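Local structure of crystal protein (Bacillus thuringiensis serovar dakota, 2ZTB) at residues Asn80-Gln85 and Thr171-Ala176; Val156-Thr161 and Phe238-Gln243. The protein is parasporin-2, a Bacillus thuringiensis toxin that recognizes cancer cells and probably acts by forming pores in their membranes. All coordinates share one frame; numbering follows the deposited sequence.

Interaction 1. Residues Asn80-Gln85 and Thr171-Ala176; sequences NVILAQ and TIQLTA
A classic beta bulge marks strand 61-90 where it pairs with strand 168-199, in the antiparallel sheet of long strands that recalls aerolysin-type pore formers. Leu83 and Ala84 both face Leu174, and Leu174 O takes both of their N-H groups. The bond from Leu83 N is the shorter, 2.7 Å, and lies nearly along the C=O axis. The one from Ala84 N to Leu174 O is 3.3 Å and arrives in the carbonyl plane on a lone pair. Leu174 N returns a bond to Ala84 O at 2.8 Å, with the donor above the carbonyl plane. On the other side of the bulge, Ala176 N donates to Val81 O (2.9 Å).

The side chains divide between the two sheet faces. On one, Ala84 CB rests 3.8 Å from Leu174 CB, and Leu83 CD1 reaches Ala176 CB. On the other, Ile82 CD1 meets the methyl Thr175 CG2 at 3.8 Å. Gln85 and Gln173 run side by side, pointing the same way. Thr171 CG2 packs on Gln85 CG at 3.5 Å.

Strand 168-199 is flanked by strand 223-247 on its other edge, through backbone bonds of Gln173 with Ile241 and of Thr175 with Gln239. Strand 96-116 covers Leu83 and Ala84, through Phe106 and Ile102 respectively, and Leu174 touches Lys158 of strand 147-164.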
loop_
_atom_site.group_PDB
_atom_site.type_symbol
_atom_site.label_atom_id
_atom_site.label_comp_id
_atom_site.label_asym_id
_atom_site.label_seq_id
_atom_site.Cartn_x
_atom_site.Cartn_y
_atom_site.Cartn_z
ATOM N N ASN A 80 12.460 25.228 -3.715
ATOM C CA ASN A 80 13.371 25.928 -2.778
ATOM C C ASN A 80 12.987 25.634 -1.346
ATOM O O ASN A 80 11.825 25.795 -0.959
ATOM C CB ASN A 80 13.359 27.444 -2.987
ATOM C CG ASN A 80 14.602 27.959 -3.700
ATOM O OD1 ASN A 80 15.719 27.912 -3.156
ATOM N ND2 ASN A 80 14.410 28.492 -4.913
ATOM N N VAL A 81 13.965 25.184 -0.572
ATOM C CA VAL A 81 13.779 24.838 0.825
ATOM C C VAL A 81 15.115 25.133 1.497
ATOM O O VAL A 81 16.147 24.671 1.030
ATOM C CB VAL A 81 13.383 23.352 0.979
ATOM C CG1 VAL A 81 13.657 22.835 2.377
ATOM C CG2 VAL A 81 11.932 23.172 0.657
ATOM N N ILE A 82 15.088 25.935 2.561
ATOM C CA ILE A 82 16.276 26.225 3.351
ATOM C C ILE A 82 16.496 25.100 4.346
ATOM O O ILE A 82 15.651 24.852 5.221
ATOM C CB ILE A 82 16.165 27.565 4.129
ATOM C CG1 ILE A 82 15.544 28.689 3.282
ATOM C CG2 ILE A 82 17.514 27.982 4.697
ATOM C CD1 ILE A 82 16.274 29.042 2.027
ATOM N N LEU A 83 17.629 24.418 4.205
ATOM C CA LEU A 83 17.996 23.337 5.119
ATOM C C LEU A 83 18.895 23.823 6.244
ATOM O O LEU A 83 18.943 23.221 7.313
ATOM C CB LEU A 83 18.679 22.183 4.378
ATOM C CG LEU A 83 17.898 21.367 3.341
ATOM C CD1 LEU A 83 18.685 20.090 3.013
ATOM C CD2 LEU A 83 16.478 21.025 3.814
ATOM N N ALA A 84 19.616 24.907 5.995
ATOM C CA ALA A 84 20.505 25.483 6.994
ATOM C C ALA A 84 20.691 26.939 6.671
ATOM O O ALA A 84 20.609 27.333 5.511
ATOM C CB ALA A 84 21.849 24.768 7.008
ATOM N N GLN A 85 20.923 27.737 7.704
ATOM C CA GLN A 85 21.177 29.147 7.541
ATOM C C GLN A 85 22.068 29.670 8.663
ATOM O O GLN A 85 21.800 29.443 9.838
ATOM C CB GLN A 85 19.865 29.926 7.487
ATOM C CG GLN A 85 20.047 31.361 7.045
ATOM C CD GLN A 85 18.771 32.153 7.068
ATOM O OE1 GLN A 85 18.646 33.102 7.832
ATOM N NE2 GLN A 85 17.827 31.793 6.223
ATOM N N THR A 171 24.643 36.581 5.339
ATOM C CA THR A 171 23.930 35.313 5.511
ATOM C C THR A 171 24.297 34.271 4.436
ATOM O O THR A 171 24.423 34.596 3.245
ATOM C CB THR A 171 22.387 35.534 5.532
ATOM O OG1 THR A 171 22.052 36.428 6.594
ATOM C CG2 THR A 171 21.647 34.251 5.768
ATOM N N ILE A 172 24.478 33.032 4.885
ATOM C CA ILE A 172 24.751 31.884 4.023
ATOM C C ILE A 172 23.656 30.844 4.256
ATOM O O ILE A 172 23.332 30.537 5.397
ATOM C CB ILE A 172 26.140 31.255 4.323
ATOM C CG1 ILE A 172 27.265 32.273 4.090
ATOM C CG2 ILE A 172 26.376 29.994 3.496
ATOM C CD1 ILE A 172 27.788 32.907 5.356
ATOM N N GLN A 173 23.077 30.325 3.176
ATOM C CA GLN A 173 22.066 29.281 3.276
ATOM C C GLN A 173 22.483 28.011 2.570
ATOM O O GLN A 173 23.198 28.054 1.574
ATOM C CB GLN A 173 20.713 29.758 2.721
ATOM C CG GLN A 173 20.250 31.116 3.293
ATOM C CD GLN A 173 19.074 31.705 2.535
ATOM O OE1 GLN A 173 19.029 31.657 1.306
ATOM N NE2 GLN A 173 18.122 32.279 3.266
ATOM N N LEU A 174 22.030 26.877 3.106
ATOM C CA LEU A 174 22.062 25.621 2.381
ATOM C C LEU A 174 20.644 25.350 1.913
ATOM O O LEU A 174 19.713 25.301 2.721
ATOM C CB LEU A 174 22.582 24.476 3.258
ATOM C CG LEU A 174 22.667 23.080 2.613
ATOM C CD1 LEU A 174 23.679 23.028 1.486
ATOM C CD2 LEU A 174 23.003 22.051 3.659
ATOM N N THR A 175 20.470 25.198 0.606
ATOM C CA THR A 175 19.140 25.007 0.052
ATOM C C THR A 175 19.049 23.715 -0.741
ATOM O O THR A 175 20.055 23.196 -1.196
ATOM C CB THR A 175 18.711 26.177 -0.847
ATOM O OG1 THR A 175 19.408 26.098 -2.101
ATOM C CG2 THR A 175 18.989 27.541 -0.162
ATOM N N ALA A 176 17.825 23.207 -0.897
ATOM C CA ALA A 176 17.570 22.013 -1.671
ATOM C C ALA A 176 16.212 22.076 -2.375
ATOM O O ALA A 176 15.390 22.951 -2.101
ATOM C CB ALA A 176 17.663 20.774 -0.778
#

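Interaction 2. Residues Val156-Thr161 and Phe238-Gln243. With EDO (1,2-ethanediol), chain F.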
loop_
_atom_site.group_PDB
_atom_site.type_symbol
_atom_site.label_atom_id
_atom_site.label_comp_id
_atom_site.label_asym_id
_atom_site.label_seq_id
_atom_site.Cartn_x
_atom_site.Cartn_y
_atom_site.Cartn_z
ATOM N N VAL A 156 23.995 16.865 5.117
ATOM C CA VAL A 156 24.801 17.515 4.086
ATOM C C VAL A 156 25.565 18.696 4.677
ATOM O O VAL A 156 24.956 19.631 5.206
ATOM C CB VAL A 156 23.934 17.982 2.855
ATOM C CG1 VAL A 156 24.784 18.722 1.821
ATOM C CG2 VAL A 156 23.237 16.811 2.204
ATOM N N SER A 157 26.894 18.627 4.607
ATOM C CA SER A 157 27.762 19.736 4.966
ATOM C C SER A 157 28.424 20.330 3.731
ATOM O O SER A 157 28.797 19.608 2.812
ATOM C CB SER A 157 28.872 19.271 5.914
ATOM O OG SER A 157 28.355 19.037 7.205
ATOM N N LYS A 158 28.584 21.649 3.730
ATOM C CA LYS A 158 29.301 22.339 2.674
ATOM C C LYS A 158 30.232 23.378 3.265
ATOM O O LYS A 158 29.823 24.181 4.106
ATOM C CB LYS A 158 28.333 22.952 1.650
ATOM C CG LYS A 158 27.571 21.903 0.827
ATOM C CD LYS A 158 26.938 22.436 -0.451
ATOM C CE LYS A 158 27.987 22.826 -1.487
ATOM N NZ LYS A 158 27.379 23.622 -2.600
ATOM N N SER A 159 31.499 23.331 2.863
ATOM C CA SER A 159 32.433 24.400 3.204
ATOM C C SER A 159 32.246 25.527 2.198
ATOM O O SER A 159 31.910 25.280 1.036
ATOM C CB SER A 159 33.887 23.917 3.204
ATOM O OG SER A 159 34.283 23.470 1.925
ATOM N N VAL A 160 32.417 26.757 2.656
ATOM C CA VAL A 160 32.281 27.933 1.804
ATOM C C VAL A 160 33.181 29.063 2.330
ATOM O O VAL A 160 33.293 29.276 3.536
ATOM C CB VAL A 160 30.777 28.354 1.619
ATOM C CG1 VAL A 160 30.116 28.698 2.944
ATOM C CG2 VAL A 160 30.619 29.495 0.617
ATOM N N THR A 161 33.860 29.740 1.406
ATOM C CA THR A 161 34.743 30.845 1.740
ATOM C C THR A 161 34.029 32.162 1.459
ATOM O O THR A 161 33.563 32.401 0.345
ATOM C CB THR A 161 36.076 30.721 0.976
ATOM O OG1 THR A 161 36.721 29.505 1.378
ATOM C CG2 THR A 161 37.012 31.906 1.257
ATOM N N PHE A 238 21.228 20.310 -3.929
ATOM C CA PHE A 238 21.751 21.145 -2.851
ATOM C C PHE A 238 22.601 22.292 -3.385
ATOM O O PHE A 238 23.449 22.113 -4.281
ATOM C CB PHE A 238 22.554 20.317 -1.832
ATOM C CG PHE A 238 21.823 19.101 -1.317
ATOM C CD1 PHE A 238 22.147 17.827 -1.775
ATOM C CD2 PHE A 238 20.809 19.227 -0.382
ATOM C CE1 PHE A 238 21.457 16.707 -1.315
ATOM C CE2 PHE A 238 20.116 18.112 0.083
ATOM C CZ PHE A 238 20.443 16.854 -0.378
ATOM N N GLN A 239 22.369 23.479 -2.828
ATOM C CA GLN A 239 23.095 24.681 -3.248
ATOM C C GLN A 239 23.512 25.472 -2.032
ATOM O O GLN A 239 22.843 25.456 -1.005
ATOM C CB GLN A 239 22.242 25.579 -4.152
ATOM C CG GLN A 239 21.852 24.997 -5.501
ATOM C CD GLN A 239 22.995 24.979 -6.499
ATOM O OE1 GLN A 239 24.091 25.481 -6.232
ATOM N NE2 GLN A 239 22.743 24.407 -7.663
ATOM N N THR A 240 24.644 26.148 -2.167
ATOM C CA THR A 240 25.085 27.152 -1.222
ATOM C C THR A 240 24.672 28.493 -1.805
ATOM O O THR A 240 24.912 28.769 -2.989
ATOM C CB THR A 240 26.618 27.092 -1.029
ATOM O OG1 THR A 240 26.966 25.774 -0.604
ATOM C CG2 THR A 240 27.089 28.071 0.026
ATOM N N ILE A 241 24.004 29.293 -0.978
ATOM C CA ILE A 241 23.621 30.656 -1.344
ATOM C C ILE A 241 24.270 31.609 -0.360
ATOM O O ILE A 241 23.965 31.587 0.834
ATOM C CB ILE A 241 22.078 30.886 -1.331
ATOM C CG1 ILE A 241 21.317 29.731 -2.002
ATOM C CG2 ILE A 241 21.728 32.246 -1.951
ATOM C CD1 ILE A 241 21.475 29.629 -3.515
ATOM N N VAL A 242 25.191 32.423 -0.870
ATOM C CA VAL A 242 25.763 33.502 -0.093
ATOM C C VAL A 242 25.068 34.792 -0.529
ATOM O O VAL A 242 25.208 35.224 -1.679
ATOM C CB VAL A 242 27.310 33.625 -0.276
ATOM C CG1 VAL A 242 27.874 34.650 0.690
ATOM C CG2 VAL A 242 28.012 32.253 -0.099
ATOM N N GLN A 243 24.313 35.392 0.390
ATOM C CA GLN A 243 23.581 36.630 0.102
ATOM C C GLN A 243 24.443 37.893 0.254
ATOM O O GLN A 243 25.463 37.861 0.950
ATOM C CB GLN A 243 22.299 36.701 0.931
ATOM C CG GLN A 243 21.176 35.891 0.317
ATOM C CD GLN A 243 20.177 35.418 1.334
ATOM O OE1 GLN A 243 19.348 34.540 1.048
ATOM N NE2 GLN A 243 20.246 35.981 2.541
HETATM C C1 EDO F . 28.523 15.670 8.118
HETATM O O1 EDO F . 27.716 16.764 7.656
HETATM C C2 EDO F . 28.220 14.484 7.215
HETATM O O2 EDO F . 27.501 14.996 6.088
HETATM O O HOH W 1 25.985 21.643 -3.765
HETATM O O HOH W 2 29.607 25.378 -0.534
#
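Val156 holds its methyl CG2 over one face of the Phe238 ring. This is a CH-pi contact: CG2 is 3.9 Å from the ring centroid and 14° off the ring normal. The methyl lies toward the rim, with CZ its nearest ring atom.

Next along the strands, Lys158 crosses Thr240 obliquely. The lysine chain bends at chi3 (69°), which folds its end back over the threonine hydroxyl. NZ then donates to Thr240 OG1 at 3.0 Å, while the methylenes CD and CE also lie close to that oxygen. Thr240 turns its other branch, CG2, to Val160, and these two side chains slide past each other in opposite directions. Val160 CG2 also meets Val242 CG2 tip to tip at 3.9 Å.

Two waters extend the polar part. One accepts from Lys158 NZ at 2.7 Å and donates to Phe238 O. The other donates to Ser159 O and lies 2.7 Å from Thr240 OG1.

Strands 147-164 and 223-247 are not paired with each other here. The first pairs with strand 96-116 (Lys158 with Ile102), the second with strand 168-199 (Gln239 with Thr175). Their axes lie 8.8 Å apart, so side chains and water do the joining. Apolar contacts flank a polar centre. The ammonium group has a hydroxyl and a water as partners, so this charge probably stays partly hydrated within the contact.

Overall arrangement
The two contacts lie side by side near one end of the elongated chain, with centres 8 Å apart. Along the sequence their segments alternate: 80-85, 156-161, 171-176, 238-243. Interaction 1 pairs neighbouring strands within a sheet, whereas interaction 2 joins strands that face each other through their side chains. Strands 168-199 and 223-247 are sheet neighbours and link the two, through probable hydrogen bonds Gln173 N to Ile241 O and Thr175 O to Gln239 N. Leu174 also packs on Val156. Strand 147-164 pairs instead with 96-116, whose side chains cover interaction 1. Together the contacts hold the long strands together at one end of this toxin, consistent with an aerolysin-type pore former.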